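Local structure of adenosine 5'-monophosphoramidase HNT1 (Candida albicans, 6IQ1) at residues Val42-Lys47 against Ser62-Val67; Pro66-Leu71 against Phe107-Lys112. The protein probably hydrolyses adenosine 5'-monophosphoramidates to AMP and an amine or ammonia, as a homodimeric enzyme of the HINT family. All coordinates share one frame; numbering follows the deposited sequence.

Interaction 1: Val42-Lys47 against Ser62-Val67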
# COMPACT_ATOMS: atom_id res chain seq x y z
N VAL D 42 9.23 8.62 -0.84
CA VAL D 42 8.53 9.40 0.17
C VAL D 42 7.93 8.44 1.18
O VAL D 42 7.56 7.32 0.83
CB VAL D 42 7.45 10.29 -0.47
CG1 VAL D 42 6.62 11.04 0.60
CG2 VAL D 42 8.09 11.27 -1.43
N LEU D 43 7.87 8.87 2.44
CA LEU D 43 7.14 8.16 3.49
C LEU D 43 5.89 8.96 3.83
O LEU D 43 5.91 10.19 3.79
CB LEU D 43 7.97 7.97 4.76
CG LEU D 43 9.30 7.27 4.58
CD1 LEU D 43 10.12 7.43 5.83
CD2 LEU D 43 9.11 5.79 4.22
N ILE D 44 4.82 8.25 4.16
CA ILE D 44 3.53 8.86 4.49
C ILE D 44 3.01 8.16 5.73
O ILE D 44 2.80 6.94 5.71
CB ILE D 44 2.51 8.73 3.34
CG1 ILE D 44 3.06 9.30 2.03
CG2 ILE D 44 1.20 9.39 3.74
CD1 ILE D 44 3.70 8.26 1.13
N ILE D 45 2.81 8.91 6.80
CA ILE D 45 2.47 8.30 8.09
C ILE D 45 1.24 8.95 8.72
O ILE D 45 1.04 10.17 8.62
CB ILE D 45 3.68 8.35 9.05
CG1 ILE D 45 3.92 9.77 9.56
CG2 ILE D 45 4.95 7.79 8.37
CD1 ILE D 45 5.14 9.86 10.46
N PRO D 46 0.38 8.16 9.35
CA PRO D 46 -0.63 8.75 10.23
C PRO D 46 0.05 9.36 11.45
O PRO D 46 1.10 8.90 11.89
CB PRO D 46 -1.51 7.56 10.61
CG PRO D 46 -0.58 6.39 10.54
CD PRO D 46 0.39 6.69 9.41
N LYS D 47 -0.56 10.42 12.00
CA LYS D 47 0.00 11.05 13.19
C LYS D 47 -0.26 10.21 14.44
O LYS D 47 0.56 10.21 15.37
CB LYS D 47 -0.55 12.45 13.35
CG LYS D 47 0.17 13.49 12.50
CD LYS D 47 -0.74 14.69 12.21
CE LYS D 47 0.02 15.82 11.53
NZ LYS D 47 -0.69 17.13 11.66
N SER D 62 -8.38 6.81 6.26
CA SER D 62 -9.10 7.41 5.14
C SER D 62 -8.31 8.54 4.51
O SER D 62 -8.49 8.83 3.32
CB SER D 62 -10.46 7.92 5.60
OG SER D 62 -11.36 6.84 5.76
N ASP D 63 -7.44 9.19 5.27
CA ASP D 63 -6.74 10.37 4.79
C ASP D 63 -5.42 10.03 4.08
O ASP D 63 -4.90 10.87 3.33
CB ASP D 63 -6.49 11.31 5.97
CG ASP D 63 -5.80 12.58 5.57
OD1 ASP D 63 -6.34 13.32 4.73
OD2 ASP D 63 -4.69 12.83 6.08
N ILE D 64 -4.91 8.81 4.25
CA ILE D 64 -3.58 8.48 3.76
C ILE D 64 -3.53 8.45 2.23
O ILE D 64 -2.74 9.17 1.60
CB ILE D 64 -3.12 7.15 4.37
CG1 ILE D 64 -2.61 7.41 5.78
CG2 ILE D 64 -2.03 6.46 3.51
CD1 ILE D 64 -2.59 6.19 6.60
N LEU D 65 -4.35 7.62 1.60
CA LEU D 65 -4.26 7.50 0.14
C LEU D 65 -4.57 8.80 -0.61
O LEU D 65 -3.93 9.04 -1.65
CB LEU D 65 -5.17 6.35 -0.33
CG LEU D 65 -4.70 4.99 0.19
CD1 LEU D 65 -5.62 3.88 -0.28
CD2 LEU D 65 -3.23 4.72 -0.20
N PRO D 66 -5.50 9.67 -0.18
CA PRO D 66 -5.58 10.98 -0.85
C PRO D 66 -4.30 11.80 -0.72
O PRO D 66 -3.93 12.51 -1.66
CB PRO D 66 -6.77 11.64 -0.15
CG PRO D 66 -7.64 10.50 0.19
CD PRO D 66 -6.69 9.43 0.65
N VAL D 67 -3.58 11.68 0.40
CA VAL D 67 -2.29 12.35 0.47
C VAL D 67 -1.30 11.72 -0.51
O VAL D 67 -0.57 12.43 -1.22
CB VAL D 67 -1.76 12.33 1.91
CG1 VAL D 67 -0.30 12.80 1.94
CG2 VAL D 67 -2.66 13.17 2.81

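Interaction 2: Pro66-Leu71 against Phe107-Lys112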
# COMPACT_ATOMS: atom_id res chain seq x y z
N PRO D 66 -5.50 9.67 -0.18
CA PRO D 66 -5.58 10.98 -0.85
C PRO D 66 -4.30 11.80 -0.72
O PRO D 66 -3.93 12.51 -1.66
CB PRO D 66 -6.77 11.64 -0.15
CG PRO D 66 -7.64 10.50 0.19
CD PRO D 66 -6.69 9.43 0.65
N VAL D 67 -3.58 11.68 0.40
CA VAL D 67 -2.29 12.35 0.47
C VAL D 67 -1.30 11.72 -0.51
O VAL D 67 -0.57 12.43 -1.22
CB VAL D 67 -1.76 12.33 1.91
CG1 VAL D 67 -0.30 12.80 1.94
CG2 VAL D 67 -2.66 13.17 2.81
N VAL D 68 -1.25 10.37 -0.56
CA VAL D 68 -0.34 9.71 -1.51
C VAL D 68 -0.68 10.14 -2.93
O VAL D 68 0.21 10.44 -3.74
CB VAL D 68 -0.41 8.17 -1.36
CG1 VAL D 68 0.53 7.49 -2.34
CG2 VAL D 68 -0.07 7.75 0.06
N LYS D 69 -1.97 10.24 -3.25
CA LYS D 69 -2.37 10.70 -4.57
C LYS D 69 -1.87 12.11 -4.84
O LYS D 69 -1.32 12.39 -5.91
CB LYS D 69 -3.89 10.65 -4.71
CG LYS D 69 -4.38 11.28 -5.98
CD LYS D 69 -5.84 11.01 -6.15
CE LYS D 69 -6.43 11.85 -7.24
NZ LYS D 69 -7.87 11.91 -6.96
N LYS D 70 -2.04 13.01 -3.87
CA LYS D 70 -1.52 14.36 -4.04
C LYS D 70 0.00 14.36 -4.23
O LYS D 70 0.54 15.14 -5.03
CB LYS D 70 -1.95 15.23 -2.86
CG LYS D 70 -1.92 16.73 -3.17
CD LYS D 70 -2.31 17.54 -1.97
CE LYS D 70 -2.03 19.03 -2.17
NZ LYS D 70 -2.41 19.80 -0.96
N LEU D 71 0.71 13.46 -3.53
CA LEU D 71 2.16 13.39 -3.69
C LEU D 71 2.57 12.93 -5.09
O LEU D 71 3.61 13.37 -5.60
CB LEU D 71 2.78 12.46 -2.63
CG LEU D 71 2.83 13.02 -1.21
CD1 LEU D 71 2.98 11.88 -0.21
CD2 LEU D 71 3.95 14.06 -1.06
N PHE D 107 3.66 4.36 5.03
CA PHE D 107 3.48 3.96 3.65
C PHE D 107 4.65 4.47 2.82
O PHE D 107 5.12 5.60 3.02
CB PHE D 107 2.15 4.53 3.13
CG PHE D 107 0.94 3.79 3.62
CD1 PHE D 107 0.42 4.06 4.87
CD2 PHE D 107 0.34 2.80 2.84
CE1 PHE D 107 -0.69 3.36 5.34
CE2 PHE D 107 -0.76 2.11 3.29
CZ PHE D 107 -1.28 2.37 4.54
N HIS D 108 5.14 3.65 1.90
CA HIS D 108 6.18 4.06 0.97
C HIS D 108 5.54 4.40 -0.38
O HIS D 108 4.79 3.59 -0.95
CB HIS D 108 7.23 2.96 0.75
CG HIS D 108 7.89 2.47 2.00
ND1 HIS D 108 9.11 2.95 2.43
CD2 HIS D 108 7.51 1.54 2.91
CE1 HIS D 108 9.45 2.33 3.56
NE2 HIS D 108 8.49 1.47 3.87
N LEU D 109 5.86 5.58 -0.90
CA LEU D 109 5.57 5.93 -2.29
C LEU D 109 6.90 5.86 -3.04
O LEU D 109 7.77 6.71 -2.83
CB LEU D 109 4.95 7.32 -2.40
CG LEU D 109 4.87 7.82 -3.85
CD1 LEU D 109 4.06 6.86 -4.72
CD2 LEU D 109 4.30 9.21 -3.95
N ILE D 110 7.07 4.83 -3.86
CA ILE D 110 8.38 4.55 -4.45
C ILE D 110 8.32 4.64 -5.96
O ILE D 110 7.72 3.77 -6.61
CB ILE D 110 8.90 3.17 -4.05
CG1 ILE D 110 8.69 2.91 -2.56
CG2 ILE D 110 10.36 3.06 -4.43
CD1 ILE D 110 8.91 1.43 -2.20
N PRO D 111 8.93 5.66 -6.57
CA PRO D 111 8.98 5.72 -8.03
C PRO D 111 9.74 4.54 -8.63
O PRO D 111 10.70 4.04 -8.04
CB PRO D 111 9.70 7.05 -8.29
CG PRO D 111 9.27 7.91 -7.08
CD PRO D 111 9.32 6.93 -5.94
N LYS D 112 9.29 4.06 -9.79
CA LYS D 112 9.92 2.91 -10.44
C LYS D 112 10.40 3.33 -11.82
O LYS D 112 9.66 3.22 -12.80
CB LYS D 112 8.95 1.71 -10.53
CG LYS D 112 9.58 0.44 -11.10
CD LYS D 112 10.46 -0.23 -10.06
CE LYS D 112 11.11 -1.49 -10.60
NZ LYS D 112 12.10 -2.06 -9.63

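Interaction 1: Val42-Lys47 against Ser62-Val67
I44 meets the helix through its CG2 methyl, which lies 4.1 Å from CG1 of V67 and 4.4 Å from CG2 of I64. With chi1 at -55°, CG2 is anti to the backbone N of I44 and points to the helix, while the longer CG1 branch lies beside that N and serves L71, one turn further along. V67 answers with CG1, and the two side chains lie alongside each other, pointing opposite ways. A beta-branched residue suits each place: branching at CB places a methyl close to the backbone, where strand and helix face each other. The CB of I64 leaves the helix to one side of the strand, and chi2 of 160° extends the chain so that CD1 comes to 4.1 Å from CD of P46. This is the helix-on-sheet packing of the HIT fold: strand 42-46 of the antiparallel sheet runs nearly opposite to helix 58-74, with the segment axes 159° apart and 8.7 Å from each other at closest approach. The neighbours of I44 in the strand, L43 and I45, turn to the other face of the sheet and pack on F9 of helix 8-14. P46 ends the strand with a compact apolar ring against I64, while its backbone O accepts a hydrogen bond from NE2 of H104, a zinc ligand.

Interaction 2: Pro66-Leu71 against Phe107-Lys112
L109 points its side chain from the strand at the helix and fits between V68 and L71, which lie three residues apart and so present side chains on the same side of the helix. Its CB already faces V68, 4.4 Å from the CG1 methyl of that residue. CG comes next, anti to the backbone N of L109 (chi1 170°), and runs mainly along the strand toward its C-terminal end. There the two methyls part. CD1 stays level with CG and lies 4.3 Å from CG1 of V68. CD2 continues the extended line from CA and reaches across to the helix: it rests 3.8 Å from CB of L71, the closest approach of the two segments, and 4.3 Å from the carbonyl O of V68. Leucine suits this place because its fork lies one carbon beyond CB, letting one side chain serve two helix residues, whereas V68, branched at CB, offers CG1 close to its own helix backbone. Beyond the two segments, L109 also packs on Y88 of the adjacent strand and on L75, and V68 touches L53 of the second subunit. The alternation of the strand gives its two faces different tasks: L109 enters the core, while H108, of the histidine triad motif, points away from the helix and is hydrogen-bonded through ND1 to NE2 of H41; by similarity it belongs to the AMP site. No hydrogen bond joins helix and strand here, so cohesion across the contact rests on burial of apolar surface and on the fit of branched side chains.

Both contacts lie in the buried core and use successive turns of helix 58-74, with P66 and V67 common to the two ranges, against neighbouring strands of one antiparallel sheet. Those strands are probably tied by backbone hydrogen bonds, with I44 O 2.8 Å from F107 N and V42 O 3.0 Å from L109 N, so the helix packs across two paired strands. Each interface is apolar, but their settings differ: interaction 1 reaches the zinc site at its strand end, whereas interaction 2 includes part of the histidine triad motif. Charge stays on the outer helix surface, where K69 and K70 form salt bridges with D58 and D148, respectively, of the second subunit.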